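Long-range contacts in 50S ribosomal protein L16 arginine hydroxylase (Escherichia coli, PDB 4CCL), which hydroxylates an arginine of ribosomal protein uL16 as an iron- and 2-oxoglutarate-dependent oxygenase, working as a homodimer: residues V49-L53 / S64-F68; F28-D33 / I134-G138; R107-L111 / Q274-E278; A282-Y288 / V364-Y368. All coordinates share one frame; numbering follows the deposited sequence.

Contact 1 (V49-L53 / S64-F68)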
# COMPACT_ATOMS: atom_id res chain seq x y z
N VAL B 49 -3.45 -29.01 5.50
CA VAL B 49 -2.93 -28.67 6.82
C VAL B 49 -1.49 -28.16 6.76
O VAL B 49 -0.68 -28.67 5.99
CB VAL B 49 -3.01 -29.89 7.76
CG1 VAL B 49 -2.62 -29.51 9.18
CG2 VAL B 49 -4.40 -30.49 7.74
N ASP B 50 -1.18 -27.16 7.58
CA ASP B 50 0.19 -26.69 7.74
C ASP B 50 0.81 -27.48 8.89
O ASP B 50 0.41 -27.33 10.04
CB ASP B 50 0.21 -25.19 8.05
CG ASP B 50 1.62 -24.61 8.13
OD1 ASP B 50 2.59 -25.37 8.33
OD2 ASP B 50 1.76 -23.37 7.99
N SER B 51 1.81 -28.29 8.56
CA SER B 51 2.51 -29.08 9.56
C SER B 51 3.99 -29.16 9.23
O SER B 51 4.39 -28.96 8.08
CB SER B 51 1.92 -30.49 9.65
OG SER B 51 2.05 -31.18 8.42
N ARG B 52 4.81 -29.43 10.24
CA ARG B 52 6.25 -29.58 10.04
C ARG B 52 6.90 -30.50 11.07
O ARG B 52 6.42 -30.64 12.19
CB ARG B 52 6.93 -28.21 10.03
CG ARG B 52 6.59 -27.33 11.22
CD ARG B 52 7.01 -25.88 10.96
NE ARG B 52 8.18 -25.50 11.75
CZ ARG B 52 8.82 -24.34 11.61
NH1 ARG B 52 8.40 -23.45 10.72
NH2 ARG B 52 9.87 -24.07 12.37
N LEU B 53 8.00 -31.13 10.66
CA LEU B 53 8.82 -31.94 11.55
C LEU B 53 10.11 -31.20 11.86
O LEU B 53 10.82 -30.77 10.95
CB LEU B 53 9.15 -33.28 10.90
CG LEU B 53 8.33 -34.50 11.33
CD1 LEU B 53 8.89 -35.76 10.69
CD2 LEU B 53 8.31 -34.62 12.85
N SER B 64 11.59 -30.17 8.19
CA SER B 64 10.89 -30.67 7.01
C SER B 64 9.43 -30.25 7.01
O SER B 64 8.74 -30.44 8.00
CB SER B 64 10.99 -32.20 6.95
OG SER B 64 10.04 -32.73 6.04
N HIS B 65 8.96 -29.67 5.91
CA HIS B 65 7.57 -29.22 5.84
C HIS B 65 6.64 -30.29 5.28
O HIS B 65 6.95 -30.94 4.28
CB HIS B 65 7.45 -27.93 5.04
CG HIS B 65 7.21 -26.71 5.89
ND1 HIS B 65 8.22 -26.10 6.61
CD2 HIS B 65 6.08 -26.02 6.15
CE1 HIS B 65 7.71 -25.07 7.26
NE2 HIS B 65 6.42 -24.99 7.01
N GLY B 66 5.49 -30.47 5.94
CA GLY B 66 4.53 -31.49 5.56
C GLY B 66 3.69 -31.12 4.35
O GLY B 66 3.89 -30.05 3.77
N PRO B 67 2.73 -31.98 3.98
CA PRO B 67 2.30 -33.22 4.64
C PRO B 67 3.29 -34.39 4.51
O PRO B 67 4.35 -34.25 3.90
CB PRO B 67 0.99 -33.56 3.93
CG PRO B 67 1.14 -32.97 2.58
CD PRO B 67 1.93 -31.70 2.77
N PHE B 68 2.93 -35.54 5.09
CA PHE B 68 3.81 -36.70 5.14
C PHE B 68 3.07 -37.99 4.80
O PHE B 68 1.92 -38.18 5.18
CB PHE B 68 4.41 -36.85 6.53
CG PHE B 68 4.96 -35.57 7.10
CD1 PHE B 68 6.20 -35.09 6.69
CD2 PHE B 68 4.25 -34.84 8.03
CE1 PHE B 68 6.71 -33.92 7.21
CE2 PHE B 68 4.75 -33.67 8.55
CZ PHE B 68 5.98 -33.20 8.14
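Leu53 and Ser64 pair through both of their peptide groups, Leu53 N to Ser64 O at 2.8 Å and Ser64 N to Leu53 O at 2.9 Å. Two residues along, past the non-hydrogen-bonded pair Arg52/His65, Gly66 N donates to Ser51 O. The tight side is the one on which Phe68 folds back beneath strand 51-57. Its CZ comes to 4.2 Å from Leu53 CG, its CE2 to 3.7 Å from Ser51 OG, and Gly66 CA lies over one face of the ring, offset toward the rim. Leu81 and Val83 of strand 79-83 adjoin Phe68 and Ser51 there. These segments form the open end of the antiparallel hairpin 51-57/60-65, whose second strand is outermost in the eight-stranded sheet of this chain; a cis peptide before Pro67 turns the backbone off the strand. The opposite face, with Arg52 and His65, is looser and closer to solvent. Arg52 CB lies over the centre of the imidazole, 4.2 Å from its centroid, in a CH-pi contact; with CG between the backbone N and the carbonyl carbon (chi1 51°) the chain then runs alongside the ring, guanidinium and ring planes 66° apart. Asp50 OD1 stays 4.1 Å from His65 NE2.

Contact 2 (F28-D33 / I134-G138)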
# COMPACT_ATOMS: atom_id res chain seq x y z
N PHE B 28 -6.06 -26.66 34.00
CA PHE B 28 -7.15 -27.60 33.80
C PHE B 28 -7.00 -28.75 34.78
O PHE B 28 -5.94 -29.37 34.86
CB PHE B 28 -7.17 -28.13 32.37
CG PHE B 28 -7.46 -27.08 31.34
CD1 PHE B 28 -8.74 -26.59 31.17
CD2 PHE B 28 -6.44 -26.59 30.53
CE1 PHE B 28 -9.01 -25.63 30.22
CE2 PHE B 28 -6.71 -25.62 29.58
CZ PHE B 28 -7.99 -25.14 29.43
N ASN B 29 -8.06 -29.03 35.54
CA ASN B 29 -8.08 -30.17 36.44
C ASN B 29 -8.50 -31.43 35.71
O ASN B 29 -9.43 -31.40 34.90
CB ASN B 29 -9.05 -29.92 37.60
CG ASN B 29 -8.64 -28.74 38.46
OD1 ASN B 29 -7.46 -28.39 38.54
ND2 ASN B 29 -9.62 -28.13 39.11
N ASN B 30 -7.82 -32.54 36.01
CA ASN B 30 -8.03 -33.81 35.33
C ASN B 30 -8.09 -33.62 33.83
O ASN B 30 -9.12 -33.87 33.20
CB ASN B 30 -9.32 -34.47 35.83
CG ASN B 30 -9.37 -34.60 37.33
OD1 ASN B 30 -10.22 -34.01 37.99
ND2 ASN B 30 -8.45 -35.38 37.89
N PHE B 31 -6.98 -33.18 33.25
CA PHE B 31 -6.97 -32.78 31.86
C PHE B 31 -7.03 -33.98 30.93
O PHE B 31 -6.18 -34.87 30.99
CB PHE B 31 -5.74 -31.92 31.55
CG PHE B 31 -5.66 -31.46 30.12
CD1 PHE B 31 -6.47 -30.44 29.66
CD2 PHE B 31 -4.77 -32.06 29.25
CE1 PHE B 31 -6.40 -30.02 28.34
CE2 PHE B 31 -4.69 -31.64 27.93
CZ PHE B 31 -5.50 -30.63 27.48
N ILE B 32 -8.04 -33.99 30.08
CA ILE B 32 -8.22 -35.04 29.09
C ILE B 32 -7.96 -34.45 27.72
O ILE B 32 -8.65 -33.54 27.28
CB ILE B 32 -9.64 -35.61 29.14
CG1 ILE B 32 -9.98 -36.06 30.56
CG2 ILE B 32 -9.77 -36.76 28.15
CD1 ILE B 32 -11.44 -35.91 30.91
N ASP B 33 -6.93 -34.98 27.05
CA ASP B 33 -6.52 -34.47 25.76
C ASP B 33 -7.63 -34.58 24.72
O ASP B 33 -8.27 -35.62 24.61
CB ASP B 33 -5.26 -35.19 25.28
CG ASP B 33 -4.07 -34.95 26.19
OD1 ASP B 33 -4.22 -35.13 27.42
OD2 ASP B 33 -3.00 -34.57 25.69
N ILE B 134 -0.34 -25.30 26.91
CA ILE B 134 -1.03 -26.27 27.74
C ILE B 134 -0.36 -27.64 27.65
O ILE B 134 -0.23 -28.20 26.56
CB ILE B 134 -2.50 -26.42 27.30
CG1 ILE B 134 -3.19 -25.05 27.27
CG2 ILE B 134 -3.24 -27.38 28.22
CD1 ILE B 134 -4.49 -25.04 26.49
N GLN B 135 0.05 -28.17 28.79
CA GLN B 135 0.62 -29.51 28.83
C GLN B 135 -0.47 -30.57 28.75
O GLN B 135 -1.42 -30.57 29.53
CB GLN B 135 1.45 -29.71 30.10
CG GLN B 135 2.06 -31.10 30.23
CD GLN B 135 3.11 -31.39 29.18
OE1 GLN B 135 3.98 -30.57 28.92
NE2 GLN B 135 3.02 -32.56 28.56
N GLY B 136 -0.32 -31.47 27.78
CA GLY B 136 -1.19 -32.62 27.61
C GLY B 136 -0.55 -33.85 28.22
O GLY B 136 0.14 -33.76 29.24
N THR B 137 -0.79 -35.01 27.61
CA THR B 137 -0.16 -36.25 28.05
C THR B 137 1.35 -36.12 28.07
O THR B 137 1.93 -35.42 27.24
CB THR B 137 -0.50 -37.43 27.12
OG1 THR B 137 0.15 -37.23 25.85
CG2 THR B 137 -1.99 -37.56 26.91
N GLY B 138 1.99 -36.79 29.02
CA GLY B 138 3.44 -36.77 29.13
C GLY B 138 3.95 -35.59 29.91
O GLY B 138 3.20 -34.95 30.65
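Phe28 and Phe31 converge on Ile134 but present different parts of their rings to it. Phe28 offers its edge: CE2 lies 3.8 Å from Ile134 CD1, which sits near the plane of the ring. Phe31 offers a face, with CZ 4.0 Å from Ile134 CG2, and the two side chains cross at about a right angle. The isoleucine can serve both rings because its branches diverge: CG2 is anti to the backbone N and reaches both aromatics, whereas CG1 carries CD1 along to Phe28. Leu96 also packs on Phe28 and Ile134. Further along, Phe31 CE2 comes to 3.6 Å from Gly136 CA, just past the end of the strand.

Asp33 closes the far end by polar contact. With CG beside its own backbone N (chi1 -63°), the carboxylate reaches the residues after the strand, and OD2 accepts a hydrogen bond from Thr137 N at 3.0 Å, met on the syn side and 17° out of the carboxylate plane. Tyr198 OH bonds to the same oxygen, so two partners grip OD2 and help fix the carboxylate's rotation. OD1 meanwhile lies 3.3 Å from Thr137 CG2, the methyl group lying against the acid.

The loop between strand 22-24 and helix 37-45 is thus fastened to the end of strand 131-135, an inner strand of the double-stranded beta-helix (jelly-roll) fold of the JmjC oxygenases.

Contact 3 (R107-L111 / Q274-E278)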
# COMPACT_ATOMS: atom_id res chain seq x y z
N ARG B 107 -8.14 -10.60 19.26
CA ARG B 107 -6.73 -10.79 19.59
C ARG B 107 -6.27 -12.25 19.54
O ARG B 107 -5.08 -12.52 19.38
CB ARG B 107 -6.41 -10.20 20.97
CG ARG B 107 -6.49 -8.68 21.01
CD ARG B 107 -5.20 -8.03 20.54
NE ARG B 107 -4.15 -8.12 21.56
CZ ARG B 107 -3.16 -9.01 21.55
NH1 ARG B 107 -3.07 -9.89 20.56
NH2 ARG B 107 -2.26 -9.00 22.51
N ILE B 108 -7.20 -13.19 19.66
CA ILE B 108 -6.84 -14.61 19.68
C ILE B 108 -6.59 -15.10 18.25
O ILE B 108 -7.18 -14.60 17.30
CB ILE B 108 -7.92 -15.47 20.39
CG1 ILE B 108 -7.29 -16.74 20.98
CG2 ILE B 108 -9.07 -15.81 19.46
CD1 ILE B 108 -8.28 -17.65 21.69
N ASP B 109 -5.68 -16.06 18.10
CA ASP B 109 -5.33 -16.53 16.76
C ASP B 109 -5.88 -17.91 16.46
O ASP B 109 -6.89 -18.03 15.76
CB ASP B 109 -3.81 -16.52 16.57
CG ASP B 109 -3.40 -16.81 15.13
OD1 ASP B 109 -4.26 -16.67 14.23
OD2 ASP B 109 -2.23 -17.17 14.90
N ASP B 110 -5.25 -18.94 17.01
CA ASP B 110 -5.58 -20.34 16.73
C ASP B 110 -4.88 -21.28 17.71
O ASP B 110 -4.12 -20.85 18.57
CB ASP B 110 -5.19 -20.71 15.29
CG ASP B 110 -6.25 -20.33 14.28
OD1 ASP B 110 -7.45 -20.56 14.55
OD2 ASP B 110 -5.89 -19.78 13.22
N LEU B 111 -5.12 -22.58 17.53
CA LEU B 111 -4.57 -23.62 18.40
C LEU B 111 -3.59 -24.49 17.62
O LEU B 111 -3.99 -25.21 16.71
CB LEU B 111 -5.71 -24.48 18.95
CG LEU B 111 -5.54 -25.38 20.19
CD1 LEU B 111 -4.62 -26.56 19.96
CD2 LEU B 111 -5.07 -24.58 21.38
N GLN B 274 -10.49 -12.06 9.06
CA GLN B 274 -9.85 -13.11 8.28
C GLN B 274 -8.86 -13.92 9.13
O GLN B 274 -8.16 -13.36 9.97
CB GLN B 274 -9.14 -12.52 7.06
CG GLN B 274 -9.82 -12.84 5.73
CD GLN B 274 -9.50 -11.83 4.65
OE1 GLN B 274 -9.25 -12.19 3.50
NE2 GLN B 274 -9.52 -10.55 5.01
N SER B 275 -8.82 -15.23 8.90
CA SER B 275 -7.93 -16.11 9.65
C SER B 275 -6.55 -16.23 9.00
O SER B 275 -6.43 -16.26 7.77
CB SER B 275 -8.57 -17.50 9.81
OG SER B 275 -7.71 -18.37 10.52
N ARG B 276 -5.52 -16.31 9.83
CA ARG B 276 -4.15 -16.44 9.35
C ARG B 276 -3.86 -17.83 8.77
O ARG B 276 -2.84 -18.03 8.11
CB ARG B 276 -3.15 -16.11 10.46
CG ARG B 276 -3.04 -14.63 10.79
CD ARG B 276 -2.13 -14.36 11.98
NE ARG B 276 -0.73 -14.69 11.72
CZ ARG B 276 -0.12 -15.79 12.15
NH1 ARG B 276 -0.79 -16.68 12.87
NH2 ARG B 276 1.16 -16.00 11.86
N HIS B 277 -4.75 -18.78 9.02
CA HIS B 277 -4.60 -20.12 8.48
C HIS B 277 -5.82 -20.52 7.65
O HIS B 277 -6.90 -19.95 7.80
CB HIS B 277 -4.37 -21.14 9.59
CG HIS B 277 -3.22 -20.81 10.49
ND1 HIS B 277 -3.39 -20.28 11.75
CD2 HIS B 277 -1.89 -20.94 10.30
CE1 HIS B 277 -2.20 -20.09 12.30
NE2 HIS B 277 -1.27 -20.48 11.45
N GLU B 278 -5.64 -21.52 6.79
CA GLU B 278 -6.71 -21.97 5.90
C GLU B 278 -7.85 -22.64 6.67
O GLU B 278 -7.63 -23.56 7.46
CB GLU B 278 -6.15 -22.94 4.85
CG GLU B 278 -7.18 -23.46 3.87
CD GLU B 278 -6.56 -24.21 2.71
OE1 GLU B 278 -6.01 -25.31 2.94
OE2 GLU B 278 -6.61 -23.70 1.57
O HOH W 1 -6.56 -16.36 13.06
O HOH W 2 -8.61 -18.18 13.27
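Asp109 and Asp110, neighbours on strand 108-116, turn their carboxylates to Arg276 and His277 by different rotamers. Asp109 has CG anti to the backbone N (chi1 -172°), and its OD2 forms a salt bridge with Arg276 NH1 at 2.5 Å. Arg276 bends at chi3 (67°), which brings its guanidinium edge-on to OD2; the two side chains cross at about a right angle, with their planes 64° apart. Asp110 instead places CG beside the backbone N, sliding past His277 in the opposite direction. Its OD2 accepts a hydrogen bond from His277 ND1 at 2.9 Å, nearly straight and lying in the imidazole plane, but on the anti side of the carboxylate. Asn87 ND2 bonds to the other oxygen, Asp110 OD1, so both oxygens of this buried acid have a partner. Two waters join the segments: one lies 2.6 Å from Asp109 OD1, and the other links Ser275 OG, at 2.9 Å, to Asp110 OD1. This His-carboxylate pair and the neighbouring salt bridge form a polar junction between the JmjC oxygenase domain and the segment following helix 263-272, within the ROXA-like winged-helix region.

Contact 4 (A282-Y288 / V364-Y368)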
# COMPACT_ATOMS: atom_id res chain seq x y z
N ALA B 282 -16.29 -26.25 2.91
CA ALA B 282 -17.03 -27.13 2.03
C ALA B 282 -18.48 -26.66 1.90
O ALA B 282 -19.35 -27.13 2.64
CB ALA B 282 -16.98 -28.55 2.54
N PRO B 283 -18.73 -25.73 0.97
CA PRO B 283 -20.09 -25.24 0.70
C PRO B 283 -21.03 -26.41 0.45
O PRO B 283 -20.62 -27.36 -0.22
CB PRO B 283 -19.91 -24.43 -0.59
CG PRO B 283 -18.49 -23.98 -0.55
CD PRO B 283 -17.74 -25.11 0.09
N PRO B 284 -22.25 -26.35 1.00
CA PRO B 284 -23.22 -27.44 0.88
C PRO B 284 -23.37 -27.83 -0.59
O PRO B 284 -23.53 -26.93 -1.41
CB PRO B 284 -24.52 -26.80 1.38
CG PRO B 284 -24.07 -25.76 2.34
CD PRO B 284 -22.77 -25.23 1.80
N GLU B 285 -23.30 -29.12 -0.90
CA GLU B 285 -23.14 -29.53 -2.30
C GLU B 285 -24.27 -29.03 -3.21
O GLU B 285 -24.00 -28.31 -4.17
CB GLU B 285 -22.91 -31.05 -2.43
N PRO B 286 -25.53 -29.40 -2.95
CA PRO B 286 -26.50 -28.44 -3.48
C PRO B 286 -26.59 -27.26 -2.54
O PRO B 286 -26.44 -27.46 -1.34
CB PRO B 286 -27.80 -29.24 -3.51
CG PRO B 286 -27.65 -30.22 -2.41
CD PRO B 286 -26.19 -30.59 -2.36
N PRO B 287 -26.78 -26.04 -3.06
CA PRO B 287 -27.00 -24.91 -2.15
C PRO B 287 -28.34 -24.99 -1.43
O PRO B 287 -29.26 -25.65 -1.92
CB PRO B 287 -26.98 -23.70 -3.09
CG PRO B 287 -26.15 -24.14 -4.25
CD PRO B 287 -26.48 -25.60 -4.43
N TYR B 288 -28.45 -24.34 -0.28
CA TYR B 288 -29.69 -24.30 0.49
C TYR B 288 -30.65 -23.25 -0.06
O TYR B 288 -30.24 -22.17 -0.49
CB TYR B 288 -29.42 -23.97 1.96
CG TYR B 288 -29.00 -25.13 2.83
CD1 TYR B 288 -27.71 -25.65 2.75
CD2 TYR B 288 -29.88 -25.69 3.74
CE1 TYR B 288 -27.32 -26.70 3.56
CE2 TYR B 288 -29.50 -26.74 4.56
CZ TYR B 288 -28.22 -27.24 4.46
OH TYR B 288 -27.83 -28.29 5.26
N VAL B 364 -24.58 -19.82 5.22
CA VAL B 364 -24.53 -21.28 5.30
C VAL B 364 -24.02 -21.89 3.99
O VAL B 364 -23.15 -22.76 3.99
CB VAL B 364 -25.90 -21.88 5.68
CG1 VAL B 364 -25.85 -23.40 5.63
CG2 VAL B 364 -26.31 -21.41 7.07
N ASN B 365 -24.57 -21.41 2.87
CA ASN B 365 -24.13 -21.87 1.55
C ASN B 365 -22.66 -21.57 1.27
O ASN B 365 -22.04 -22.21 0.43
CB ASN B 365 -25.01 -21.26 0.45
CG ASN B 365 -26.43 -21.79 0.49
OD1 ASN B 365 -26.68 -22.88 0.98
ND2 ASN B 365 -27.37 -21.00 -0.04
N SER B 366 -22.11 -20.59 1.99
CA SER B 366 -20.70 -20.25 1.87
C SER B 366 -19.82 -21.25 2.62
O SER B 366 -18.62 -21.34 2.37
CB SER B 366 -20.44 -18.83 2.41
OG SER B 366 -20.09 -17.94 1.37
N GLY B 367 -20.43 -21.99 3.53
CA GLY B 367 -19.73 -22.98 4.33
C GLY B 367 -19.38 -22.49 5.72
O GLY B 367 -18.78 -23.22 6.51
N TYR B 368 -19.77 -21.26 6.02
CA TYR B 368 -19.36 -20.62 7.27
C TYR B 368 -20.12 -21.18 8.48
O TYR B 368 -19.62 -21.14 9.60
CB TYR B 368 -19.53 -19.10 7.17
CG TYR B 368 -18.66 -18.44 6.11
CD1 TYR B 368 -17.63 -19.15 5.49
CD2 TYR B 368 -18.86 -17.12 5.74
CE1 TYR B 368 -16.83 -18.55 4.53
CE2 TYR B 368 -18.06 -16.52 4.78
CZ TYR B 368 -17.06 -17.24 4.18
OH TYR B 368 -16.27 -16.64 3.22
O HOH W 3 -17.81 -25.62 5.44
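Asn365 grips the backbone of Tyr288 with both ends of its amide. OD1 accepts from Tyr288 N at 2.6 Å, the donor standing above the amide carbonyl plane, and ND2 donates to Tyr288 O at 3.1 Å, along a lone pair and close to the plane of its own amide. The two bonds together fix the amide's rotation and leave little doubt which end is oxygen. CG lies beside the backbone N of Asn365 (chi1 -68°), which directs the side chain at the loop. The Tyr288 ring presents its edge to OD1 and one face to Val364, whose CG1 is 4.1 Å from Tyr288 CD1.

Past the last turn of helix 354-365, Gly367 takes a positive phi in a Schellman motif, and Gly367 N returns to Val364 O at 2.9 Å. That carbonyl also touches Pro284 CD at 3.3 Å, while Asn365 O meets Pro283 CB at 3.2 Å; these prolines cover the helix end with carbon. A water bridges the two segments, accepting from Ala282 N and donating to Gly367 O at 2.8 Å.

A proline nitrogen within the chain has no hydrogen to give, so this proline-rich loop can offer few backbone donors. The polar links found across this contact accordingly come from its two margins, Tyr288 bonded directly to an asparagine amide and Ala282 through water, while the prolines between add carbon contacts.

In the fold
Contacts 1, 2 and 3 all reach the same antiparallel sheet, at strands 51-57 and 60-65, 131-135 and 108-116 respectively. Their centres are 18 to 24 Å apart, and none touches another. Along the chain contact 1 falls between the two segments of contact 2, whereas contacts 2 and 3 interlace, strand 108-116 preceding strand 131-135. Contact 4 lies away from the sheet, its centre 22 Å from that of contact 3 and 35 Å from that of contact 2, wholly within the winged-helix region. Residues 274-278 and 282-288 belong to one loop between helices 263-272 and 290-298, so a single connection meets first the oxygenase domain and then the winged-helix region.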